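Local structure of superoxide dismutase (Leishmania major, 4F2N) at residues I46-M50 / L115-G119; I86-T90 / P179-G183; K120-L126 / V216-C222. The protein probably catalyses the dismutation of superoxide to oxygen and hydrogen peroxide at a protein-bound iron ion. All blocks are in the same frame, centred on the assembly; numbering follows the deposited sequence.

Contact 1: residues I46-M50 / L115-G119; sequences IQPVM and LSPGG
Ile46 meets Leu115, Ser116 and Pro117 through its two methyls, CG2 and CD1, while the carbonyl next to it in the chain, that of Gln47, makes the polar link to the second loop. From CB the isoleucine forks. Its CG2 branch, anti to the backbone N, lies against the peptide that joins Ser116 to Pro117, 3.6 Å from Pro117 N, with the proline CD a little farther off. The other branch runs through CG1, and because chi2 is extended (-178°) it carries CD1 deeper, to 3.8 Å from Leu115 CD1. There the two side chains cross at about a right angle. The same leucine methyl also receives Met50, which brings CE to 3.8 Å from Leu115 CD1, so one methyl is shared by two hydrophobic tips. Phe40, Leu55 and Ile215 add to the packing around Ile46.

Toward the surface the contact turns polar. Gly118 N donates to Gln47 O at 2.8 Å, with an angle of 146° at the hydrogen, and approaches nearly in line with the carbonyl; Pro117 CA brings a C-H to the same oxygen at 3.4 Å. This carbonyl belongs to the cis peptide bond that joins Gln47 to Pro48. Each loop is braced internally. Ser116 to Gly119 form a type II turn, with Gly118 at the positive phi of 74° that suits a glycine, and Ile46 O accepts from both Val49 N and Met50 N. Val49 and Met50 thus sit together opposite Ile46 in a classic beta bulge. A type II turn therefore packs on a bulged loop, between the connections next to the two iron-bearing helices of the superoxide dismutase fold, 52-71 with His58 and 96-113 with His108.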
ATOM      1  N   ILE B  46     -13.234  17.954   0.085  1.00 28.12           N
ATOM      2  CA  ILE B  46     -12.328  19.050  -0.287  1.00 28.30           C
ATOM      3  C   ILE B  46     -12.492  19.296  -1.768  1.00 29.05           C
ATOM      4  O   ILE B  46     -11.703  18.806  -2.589  1.00 28.33           O
ATOM      5  CB  ILE B  46     -10.820  18.771   0.032  1.00 26.62           C
ATOM      6  CG1 ILE B  46     -10.642  18.080   1.399  1.00 26.19           C
ATOM      7  CG2 ILE B  46     -10.010  20.079  -0.049  1.00 26.24           C
ATOM      8  CD1 ILE B  46      -9.200  17.823   1.791  1.00 25.06           C
ATOM      9  N   GLN B  47     -13.534  20.049  -2.099  1.00 31.40           N
ATOM     10  CA  GLN B  47     -13.893  20.354  -3.483  1.00 33.25           C
ATOM     11  C   GLN B  47     -12.819  21.189  -4.155  1.00 32.58           C
ATOM     12  O   GLN B  47     -12.208  22.039  -3.497  1.00 31.61           O
ATOM     13  CB  GLN B  47     -15.241  21.086  -3.528  1.00 36.91           C
ATOM     14  CG  GLN B  47     -16.392  20.253  -2.971  1.00 40.79           C
ATOM     15  CD  GLN B  47     -16.550  18.922  -3.685  1.00 44.28           C
ATOM     16  OE1 GLN B  47     -16.831  18.885  -4.885  1.00 47.98           O
ATOM     17  NE2 GLN B  47     -16.366  17.817  -2.952  1.00 44.38           N
ATOM     18  N   PRO B  48     -12.602  20.978  -5.469  1.00 33.23           N
ATOM     19  CA  PRO B  48     -13.307  20.074  -6.402  1.00 33.33           C
ATOM     20  C   PRO B  48     -12.721  18.668  -6.543  1.00 32.88           C
ATOM     21  O   PRO B  48     -13.125  17.923  -7.430  1.00 34.33           O
ATOM     22  CB  PRO B  48     -13.161  20.804  -7.735  1.00 35.18           C
ATOM     23  CG  PRO B  48     -11.816  21.453  -7.634  1.00 35.33           C
ATOM     24  CD  PRO B  48     -11.635  21.838  -6.186  1.00 34.28           C
ATOM     25  N   VAL B  49     -11.774  18.306  -5.686  1.00 30.64           N
ATOM     26  CA  VAL B  49     -10.987  17.081  -5.891  1.00 29.61           C
ATOM     27  C   VAL B  49     -11.478  15.865  -5.089  1.00 28.84           C
ATOM     28  O   VAL B  49     -11.687  14.796  -5.675  1.00 28.95           O
ATOM     29  CB  VAL B  49      -9.484  17.350  -5.668  1.00 29.10           C
ATOM     30  CG1 VAL B  49      -8.645  16.063  -5.761  1.00 27.39           C
ATOM     31  CG2 VAL B  49      -9.026  18.397  -6.681  1.00 30.08           C
ATOM     32  N   MET B  50     -11.676  16.043  -3.782  1.00 27.80           N
ATOM     33  CA  MET B  50     -12.097  14.959  -2.872  1.00 27.18           C
ATOM     34  C   MET B  50     -13.571  15.042  -2.470  1.00 26.78           C
ATOM     35  O   MET B  50     -13.982  16.035  -1.894  1.00 26.21           O
ATOM     36  CB  MET B  50     -11.288  15.021  -1.582  1.00 27.46           C
ATOM     37  CG  MET B  50      -9.849  14.532  -1.741  1.00 29.05           C
ATOM     38  SD  MET B  50      -9.039  14.645  -0.139  1.00 31.86           S
ATOM     39  CE  MET B  50      -7.340  14.506  -0.669  1.00 30.21           C
ATOM     40  N   LEU B 115      -3.873  21.183   2.401  1.00 21.82           N
ATOM     41  CA  LEU B 115      -5.074  21.202   1.564  1.00 22.69           C
ATOM     42  C   LEU B 115      -6.136  22.163   2.064  1.00 24.33           C
ATOM     43  O   LEU B 115      -6.264  22.410   3.278  1.00 24.52           O
ATOM     44  CB  LEU B 115      -5.702  19.800   1.426  1.00 21.85           C
ATOM     45  CG  LEU B 115      -4.749  18.637   1.104  1.00 21.09           C
ATOM     46  CD1 LEU B 115      -5.459  17.282   1.218  1.00 20.31           C
ATOM     47  CD2 LEU B 115      -4.212  18.858  -0.312  1.00 20.80           C
ATOM     48  N   SER B 116      -6.913  22.660   1.106  1.00 25.50           N
ATOM     49  CA  SER B 116      -8.025  23.574   1.366  1.00 27.07           C
ATOM     50  C   SER B 116      -9.038  23.538   0.205  1.00 28.11           C
ATOM     51  O   SER B 116      -8.639  23.493  -0.959  1.00 27.83           O
ATOM     52  CB  SER B 116      -7.486  25.011   1.532  1.00 28.45           C
ATOM     53  OG  SER B 116      -8.472  25.836   2.130  1.00 30.32           O
ATOM     54  N   PRO B 117     -10.353  23.598   0.504  1.00 29.56           N
ATOM     55  CA  PRO B 117     -11.335  23.669  -0.600  1.00 30.70           C
ATOM     56  C   PRO B 117     -10.984  24.768  -1.592  1.00 31.41           C
ATOM     57  O   PRO B 117     -10.808  25.913  -1.194  1.00 32.13           O
ATOM     58  CB  PRO B 117     -12.655  23.970   0.124  1.00 31.86           C
ATOM     59  CG  PRO B 117     -12.470  23.322   1.472  1.00 31.68           C
ATOM     60  CD  PRO B 117     -11.019  23.589   1.820  1.00 30.64           C
ATOM     61  N   GLY B 118     -10.826  24.401  -2.864  1.00 31.59           N
ATOM     62  CA  GLY B 118     -10.477  25.360  -3.918  1.00 31.89           C
ATOM     63  C   GLY B 118      -9.042  25.851  -3.904  1.00 30.97           C
ATOM     64  O   GLY B 118      -8.673  26.722  -4.686  1.00 31.23           O
ATOM     65  N   GLY B 119      -8.222  25.283  -3.022  1.00 29.94           N
ATOM     66  CA  GLY B 119      -6.819  25.683  -2.848  1.00 29.40           C
ATOM     67  C   GLY B 119      -6.613  27.117  -2.352  1.00 30.95           C
ATOM     68  O   GLY B 119      -7.578  27.841  -2.098  1.00 31.14           O
TER

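Contact 2: residues I86-T90 / P179-G183; sequences ILATT and PLTSG
Leu87 and Thr181 mark the closest backbone approach, their CA atoms 6.3 Å apart, where the last turn of helix 82-89 comes up to a short 3-10 segment, 179-182. The helix ends with Ile86 O accepting from both Thr89 N and Thr90 N, and Thr90 is the first residue to leave helical angles. Across from it, Pro179 O takes the backbone N of Ser182 and, at 3.0 Å, its OG as well, which ties the 3-10 turn to itself.

Side chains fill the gap with apolar contacts. Leu180, its CG held between backbone N and carbonyl carbon (chi1 61°), sends CD1 to 3.7 Å from Leu87 CD2 and 4.0 Å from Ile86 CG2. Ile86 meets it at about a right angle, and Phe106 of helix 96-113 touches both Ile86 and Leu180. In the iron superoxide dismutase fold this seam joins the helical N-terminal domain to the alpha/beta C-terminal one, at the connection between strands 168-174 and 185-191. Thr181 continues it: its methyl CG2 lies 3.7 Å from Ile86 CG2 and 3.5 Å from Thr90 OG1, while its own hydroxyl is hydrogen-bonded to Cys178 O behind it. Thr90, just past the C-terminal end of the helix, reaches that methyl, and Phe99 packs against its side chain.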
ATOM      1  N   ILE B  86       8.503   9.747  16.577  1.00 22.51           N
ATOM      2  CA  ILE B  86       9.044   9.293  15.297  1.00 22.09           C
ATOM      3  C   ILE B  86      10.553   9.157  15.391  1.00 22.77           C
ATOM      4  O   ILE B  86      11.119   8.095  15.059  1.00 23.19           O
ATOM      5  CB  ILE B  86       8.639  10.272  14.170  1.00 21.53           C
ATOM      6  CG1 ILE B  86       7.105  10.332  14.058  1.00 21.10           C
ATOM      7  CG2 ILE B  86       9.261   9.885  12.819  1.00 21.29           C
ATOM      8  CD1 ILE B  86       6.638  11.310  13.021  1.00 21.04           C
ATOM      9  N   LEU B  87      11.215  10.218  15.865  1.00 22.65           N
ATOM     10  CA  LEU B  87      12.665  10.223  15.911  1.00 23.08           C
ATOM     11  C   LEU B  87      13.242   9.217  16.912  1.00 23.98           C
ATOM     12  O   LEU B  87      14.324   8.689  16.686  1.00 24.81           O
ATOM     13  CB  LEU B  87      13.204  11.637  16.174  1.00 23.62           C
ATOM     14  CG  LEU B  87      12.955  12.635  15.017  1.00 23.76           C
ATOM     15  CD1 LEU B  87      13.458  14.019  15.424  1.00 24.60           C
ATOM     16  CD2 LEU B  87      13.605  12.189  13.708  1.00 23.96           C
ATOM     17  N   ALA B  88      12.516   8.945  17.993  1.00 24.11           N
ATOM     18  CA  ALA B  88      12.962   7.995  19.016  1.00 25.25           C
ATOM     19  C   ALA B  88      12.715   6.531  18.603  1.00 25.78           C
ATOM     20  O   ALA B  88      13.340   5.618  19.139  1.00 26.61           O
ATOM     21  CB  ALA B  88      12.265   8.300  20.324  1.00 25.53           C
ATOM     22  N   THR B  89      11.824   6.305  17.638  1.00 25.75           N
ATOM     23  CA  THR B  89      11.465   4.930  17.230  1.00 26.24           C
ATOM     24  C   THR B  89      12.009   4.498  15.854  1.00 26.44           C
ATOM     25  O   THR B  89      12.086   3.294  15.573  1.00 27.19           O
ATOM     26  CB  THR B  89       9.934   4.697  17.269  1.00 25.54           C
ATOM     27  OG1 THR B  89       9.245   5.672  16.459  1.00 24.08           O
ATOM     28  CG2 THR B  89       9.419   4.785  18.711  1.00 25.89           C
ATOM     29  N   THR B  90      12.396   5.467  15.023  1.00 25.70           N
ATOM     30  CA  THR B  90      12.875   5.196  13.658  1.00 26.64           C
ATOM     31  C   THR B  90      14.080   4.254  13.671  1.00 28.65           C
ATOM     32  O   THR B  90      14.984   4.383  14.504  1.00 28.45           O
ATOM     33  CB  THR B  90      13.158   6.488  12.848  1.00 25.99           C
ATOM     34  OG1 THR B  90      13.457   6.154  11.481  1.00 25.61           O
ATOM     35  CG2 THR B  90      14.317   7.304  13.443  1.00 25.95           C
ATOM     36  N   PRO B 179      10.409  11.935   5.594  1.00 23.67           N
ATOM     37  CA  PRO B 179      11.763  12.468   5.323  1.00 24.36           C
ATOM     38  C   PRO B 179      12.447  13.142   6.521  1.00 24.04           C
ATOM     39  O   PRO B 179      13.639  13.373   6.513  1.00 24.03           O
ATOM     40  CB  PRO B 179      11.514  13.517   4.250  1.00 25.07           C
ATOM     41  CG  PRO B 179      10.215  13.094   3.608  1.00 24.80           C
ATOM     42  CD  PRO B 179       9.391  12.621   4.773  1.00 24.12           C
ATOM     43  N   LEU B 180      11.696  13.449   7.557  1.00 25.01           N
ATOM     44  CA  LEU B 180      12.320  14.110   8.677  1.00 25.33           C
ATOM     45  C   LEU B 180      13.228  13.135   9.435  1.00 25.80           C
ATOM     46  O   LEU B 180      14.078  13.581  10.188  1.00 25.84           O
ATOM     47  CB  LEU B 180      11.260  14.794   9.559  1.00 27.93           C
ATOM     48  CG  LEU B 180      10.236  13.860  10.176  1.00 28.36           C
ATOM     49  CD1 LEU B 180      10.881  13.305  11.422  1.00 30.00           C
ATOM     50  CD2 LEU B 180       8.966  14.619  10.542  1.00 28.64           C
ATOM     51  N   THR B 181      13.094  11.821   9.200  1.00 25.09           N
ATOM     52  CA  THR B 181      14.017  10.858   9.825  1.00 25.96           C
ATOM     53  C   THR B 181      15.439  10.940   9.232  1.00 27.27           C
ATOM     54  O   THR B 181      16.392  10.466   9.839  1.00 30.48           O
ATOM     55  CB  THR B 181      13.495   9.395   9.782  1.00 25.78           C
ATOM     56  OG1 THR B 181      13.325   8.978   8.417  1.00 24.89           O
ATOM     57  CG2 THR B 181      12.134   9.300  10.516  1.00 25.35           C
ATOM     58  N   SER B 182      15.584  11.544   8.061  1.00 26.94           N
ATOM     59  CA  SER B 182      16.905  11.842   7.516  1.00 28.43           C
ATOM     60  C   SER B 182      17.312  13.330   7.671  1.00 28.51           C
ATOM     61  O   SER B 182      18.372  13.734   7.203  1.00 30.95           O
ATOM     62  CB  SER B 182      16.992  11.392   6.055  1.00 29.23           C
ATOM     63  OG  SER B 182      16.129  12.191   5.272  1.00 32.46           O
ATOM     64  N   GLY B 183      16.502  14.131   8.349  1.00 26.64           N
ATOM     65  CA  GLY B 183      16.860  15.545   8.614  1.00 25.58           C
ATOM     66  C   GLY B 183      16.340  16.519   7.563  1.00 24.50           C
ATOM     67  O   GLY B 183      16.674  17.716   7.587  1.00 24.54           O
TER

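Contact 3: residues K120-L126 / V216-C222; sequences KPMPKTL and VDWEFVC
Met122 sets its methyl over one face of the Trp218 ring: CE sits 3.4 Å from the centroid of the six-membered ring, only 8° off the ring normal, a CH-pi contact. The chain reaches there by bending at its last torsion (chi3 -70°), with SD farther up over the same face in a Met-aromatic contact. Val216 CG1 covers the opposite face, so the indole is sandwiched between two methyls. Lys120 O comes in at the ring edge near its plane, 3.2 Å from Trp218 CD1, and also accepts from Trp218 N. With Lys120 N donating to Val216 O at 3.1 Å, the two backbones are joined by a single bridge. Deeper in, Leu126 brings CD2 obliquely against the indole and to 3.6 Å from Val221 CG1. Pro123 CG rests 3.7 Å from Cys222 CB. Met141 of helix 137-149 touches the Trp218 side chain as well.

The outer side is looser. Lys120 stretches alongside Asp217 and crosses Glu219, meeting the acids through its methylenes; its NZ stays 5.2 Å from Asp217 OD2, so the attraction is probably only long-range. A water spans Pro121 O and Glu219 OE2, donating to both. Asp217 is otherwise engaged as N-cap of helix 218-229, its OD1 accepting from Phe220 N from above the carboxylate plane. Here the starts of two helices, 124-134 and 218-229, pack together round Trp218, joining the first and last helices of the superoxide dismutase C-terminal domain.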
ATOM      1  N   LYS B 120      -5.353  27.511  -2.177  1.00 30.28           N
ATOM      2  CA  LYS B 120      -4.990  28.926  -2.023  1.00 31.20           C
ATOM      3  C   LYS B 120      -3.853  29.213  -3.017  1.00 31.15           C
ATOM      4  O   LYS B 120      -2.952  28.378  -3.170  1.00 29.60           O
ATOM      5  CB  LYS B 120      -4.543  29.232  -0.590  1.00 31.47           C
ATOM      6  CG  LYS B 120      -5.551  28.835   0.476  1.00 32.71           C
ATOM      7  CD  LYS B 120      -5.291  29.506   1.810  1.00 34.17           C
ATOM      8  CE  LYS B 120      -6.390  29.167   2.815  1.00 35.96           C
ATOM      9  NZ  LYS B 120      -7.688  29.786   2.425  1.00 38.97           N
ATOM     10  N   PRO B 121      -3.870  30.385  -3.684  1.00 32.39           N
ATOM     11  CA  PRO B 121      -2.833  30.671  -4.698  1.00 32.26           C
ATOM     12  C   PRO B 121      -1.435  30.720  -4.107  1.00 31.40           C
ATOM     13  O   PRO B 121      -1.265  31.058  -2.940  1.00 31.92           O
ATOM     14  CB  PRO B 121      -3.241  32.051  -5.257  1.00 33.87           C
ATOM     15  CG  PRO B 121      -4.674  32.207  -4.885  1.00 35.35           C
ATOM     16  CD  PRO B 121      -4.866  31.471  -3.595  1.00 34.17           C
ATOM     17  N   MET B 122      -0.451  30.349  -4.911  1.00 31.08           N
ATOM     18  CA  MET B 122       0.941  30.287  -4.486  1.00 30.23           C
ATOM     19  C   MET B 122       1.526  31.690  -4.386  1.00 30.84           C
ATOM     20  O   MET B 122       1.526  32.431  -5.363  1.00 31.41           O
ATOM     21  CB  MET B 122       1.744  29.478  -5.488  1.00 29.57           C
ATOM     22  CG  MET B 122       3.179  29.182  -5.073  1.00 29.22           C
ATOM     23  SD  MET B 122       3.989  28.346  -6.445  1.00 29.78           S
ATOM     24  CE  MET B 122       3.154  26.760  -6.436  1.00 27.33           C
ATOM     25  N   PRO B 123       2.005  32.064  -3.196  1.00 30.57           N
ATOM     26  CA  PRO B 123       2.649  33.363  -3.052  1.00 31.54           C
ATOM     27  C   PRO B 123       3.911  33.438  -3.890  1.00 31.48           C
ATOM     28  O   PRO B 123       4.571  32.416  -4.144  1.00 29.58           O
ATOM     29  CB  PRO B 123       3.010  33.420  -1.568  1.00 31.31           C
ATOM     30  CG  PRO B 123       2.088  32.441  -0.908  1.00 30.46           C
ATOM     31  CD  PRO B 123       1.916  31.342  -1.914  1.00 29.74           C
ATOM     32  N   LYS B 124       4.250  34.657  -4.291  1.00 32.74           N
ATOM     33  CA  LYS B 124       5.423  34.924  -5.109  1.00 33.98           C
ATOM     34  C   LYS B 124       6.735  34.354  -4.522  1.00 32.32           C
ATOM     35  O   LYS B 124       7.567  33.800  -5.259  1.00 32.48           O
ATOM     36  CB  LYS B 124       5.507  36.445  -5.384  1.00 37.17           C
ATOM     37  CG  LYS B 124       6.643  36.893  -6.297  1.00 39.63           C
ATOM     38  CD  LYS B 124       6.625  36.203  -7.652  1.00 41.62           C
ATOM     39  CE  LYS B 124       5.367  36.549  -8.432  1.00 44.75           C
ATOM     40  NZ  LYS B 124       5.422  35.925  -9.780  1.00 46.94           N
ATOM     41  N   THR B 125       6.913  34.442  -3.207  1.00 31.30           N
ATOM     42  CA  THR B 125       8.146  33.928  -2.577  1.00 30.71           C
ATOM     43  C   THR B 125       8.356  32.449  -2.926  1.00 28.76           C
ATOM     44  O   THR B 125       9.455  32.021  -3.319  1.00 27.68           O
ATOM     45  CB  THR B 125       8.119  34.102  -1.041  1.00 31.29           C
ATOM     46  OG1 THR B 125       8.123  35.496  -0.740  1.00 33.11           O
ATOM     47  CG2 THR B 125       9.367  33.469  -0.391  1.00 30.72           C
ATOM     48  N   LEU B 126       7.276  31.687  -2.802  1.00 27.80           N
ATOM     49  CA  LEU B 126       7.319  30.238  -3.057  1.00 26.69           C
ATOM     50  C   LEU B 126       7.503  29.946  -4.536  1.00 26.42           C
ATOM     51  O   LEU B 126       8.318  29.095  -4.895  1.00 25.73           O
ATOM     52  CB  LEU B 126       6.065  29.550  -2.516  1.00 25.75           C
ATOM     53  CG  LEU B 126       6.069  28.011  -2.655  1.00 24.76           C
ATOM     54  CD1 LEU B 126       7.291  27.366  -2.006  1.00 24.09           C
ATOM     55  CD2 LEU B 126       4.772  27.446  -2.085  1.00 24.76           C
ATOM     56  N   VAL B 216      -4.389  22.444  -3.260  1.00 22.14           N
ATOM     57  CA  VAL B 216      -3.204  22.670  -2.388  1.00 22.37           C
ATOM     58  C   VAL B 216      -3.273  24.058  -1.752  1.00 23.49           C
ATOM     59  O   VAL B 216      -3.516  25.063  -2.438  1.00 23.99           O
ATOM     60  CB  VAL B 216      -1.880  22.490  -3.137  1.00 21.80           C
ATOM     61  CG1 VAL B 216      -0.703  22.840  -2.212  1.00 21.77           C
ATOM     62  CG2 VAL B 216      -1.771  21.056  -3.636  1.00 21.46           C
ATOM     63  N   ASP B 217      -3.103  24.094  -0.429  1.00 23.66           N
ATOM     64  CA  ASP B 217      -3.000  25.342   0.291  1.00 24.45           C
ATOM     65  C   ASP B 217      -1.574  25.859   0.165  1.00 23.98           C
ATOM     66  O   ASP B 217      -0.692  25.519   0.977  1.00 23.09           O
ATOM     67  CB  ASP B 217      -3.398  25.152   1.773  1.00 24.91           C
ATOM     68  CG  ASP B 217      -3.382  26.462   2.562  1.00 26.04           C
ATOM     69  OD1 ASP B 217      -2.836  27.466   2.065  1.00 26.69           O
ATOM     70  OD2 ASP B 217      -3.908  26.489   3.688  1.00 26.57           O
ATOM     71  N   TRP B 218      -1.334  26.680  -0.854  1.00 24.07           N
ATOM     72  CA  TRP B 218       0.037  27.131  -1.117  1.00 24.32           C
ATOM     73  C   TRP B 218       0.532  28.145  -0.101  1.00 24.55           C
ATOM     74  O   TRP B 218       1.742  28.343   0.057  1.00 23.96           O
ATOM     75  CB  TRP B 218       0.181  27.676  -2.539  1.00 24.96           C
ATOM     76  CG  TRP B 218       0.119  26.642  -3.632  1.00 24.68           C
ATOM     77  CD1 TRP B 218      -0.838  26.525  -4.649  1.00 25.50           C
ATOM     78  CD2 TRP B 218       1.079  25.558  -3.878  1.00 24.28           C
ATOM     79  NE1 TRP B 218      -0.533  25.472  -5.482  1.00 24.87           N
ATOM     80  CE2 TRP B 218       0.603  24.847  -5.064  1.00 24.28           C
ATOM     81  CE3 TRP B 218       2.252  25.132  -3.257  1.00 23.49           C
ATOM     82  CZ2 TRP B 218       1.282  23.757  -5.589  1.00 23.80           C
ATOM     83  CZ3 TRP B 218       2.933  24.016  -3.793  1.00 23.47           C
ATOM     84  CH2 TRP B 218       2.450  23.345  -4.928  1.00 23.26           C
ATOM     85  N   GLU B 219      -0.393  28.785   0.607  1.00 25.04           N
ATOM     86  CA  GLU B 219      -0.007  29.689   1.712  1.00 26.02           C
ATOM     87  C   GLU B 219       0.642  28.920   2.875  1.00 24.74           C
ATOM     88  O   GLU B 219       1.631  29.379   3.465  1.00 24.60           O
ATOM     89  CB  GLU B 219      -1.205  30.533   2.161  1.00 28.42           C
ATOM     90  CG  GLU B 219      -1.688  31.452   1.044  1.00 31.05           C
ATOM     91  CD  GLU B 219      -2.922  32.259   1.406  1.00 34.44           C
ATOM     92  OE1 GLU B 219      -3.229  32.387   2.609  1.00 36.52           O
ATOM     93  OE2 GLU B 219      -3.593  32.781   0.483  1.00 36.21           O
ATOM     94  N   PHE B 220       0.096  27.747   3.201  1.00 23.42           N
ATOM     95  CA  PHE B 220       0.711  26.914   4.222  1.00 22.71           C
ATOM     96  C   PHE B 220       2.063  26.417   3.725  1.00 21.89           C
ATOM     97  O   PHE B 220       3.032  26.418   4.474  1.00 21.81           O
ATOM     98  CB  PHE B 220      -0.170  25.711   4.601  1.00 22.50           C
ATOM     99  CG  PHE B 220       0.521  24.733   5.488  1.00 22.48           C
ATOM    100  CD1 PHE B 220       0.677  25.002   6.859  1.00 22.89           C
ATOM    101  CD2 PHE B 220       1.047  23.548   4.965  1.00 22.05           C
ATOM    102  CE1 PHE B 220       1.329  24.097   7.683  1.00 22.25           C
ATOM    103  CE2 PHE B 220       1.699  22.639   5.791  1.00 21.34           C
ATOM    104  CZ  PHE B 220       1.827  22.918   7.150  1.00 21.62           C
ATOM    105  N   VAL B 221       2.124  25.964   2.473  1.00 21.43           N
ATOM    106  CA  VAL B 221       3.391  25.468   1.917  1.00 20.86           C
ATOM    107  C   VAL B 221       4.438  26.606   1.990  1.00 21.18           C
ATOM    108  O   VAL B 221       5.584  26.382   2.381  1.00 20.27           O
ATOM    109  CB  VAL B 221       3.247  24.958   0.463  1.00 20.66           C
ATOM    110  CG1 VAL B 221       4.594  24.485  -0.072  1.00 20.33           C
ATOM    111  CG2 VAL B 221       2.212  23.825   0.387  1.00 20.24           C
ATOM    112  N   CYS B 222       4.035  27.819   1.617  1.00 21.90           N
ATOM    113  CA  CYS B 222       4.978  28.950   1.660  1.00 22.99           C
ATOM    114  C   CYS B 222       5.429  29.292   3.093  1.00 23.22           C
ATOM    115  O   CYS B 222       6.610  29.584   3.328  1.00 23.14           O
ATOM    116  CB  CYS B 222       4.376  30.167   0.955  1.00 24.00           C
ATOM    117  SG  CYS B 222       5.551  31.532   0.783  1.00 26.25           S
TER
HETATM  118  O   HOH W   1      -2.226  33.296  -1.659  1.00 36.88           O

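In the fold
Contacts 1 and 3 are neighbours, their centres 14 Å apart, and they touch where Leu115 and Ser116 pack on Asp217; segment 115-119 runs straight into 120-126, so one connection after helix 96-113 serves both. Contact 2 lies on the opposite side of the chain's centre from contact 1; its centre is about 30 Å from that of contact 1 and about 26 Å from that of contact 3. Contact 1 closes before contact 3 opens, while the segments of contact 2 alternate with those of both. Contact 1 joins loops beside the metal-bearing helices 52-71 and 96-113, contact 3 ties together two helices of the C-terminal domain, and contact 2 spans the two domains, whose ligands His58, His108, Asp191 and His195 together hold the iron.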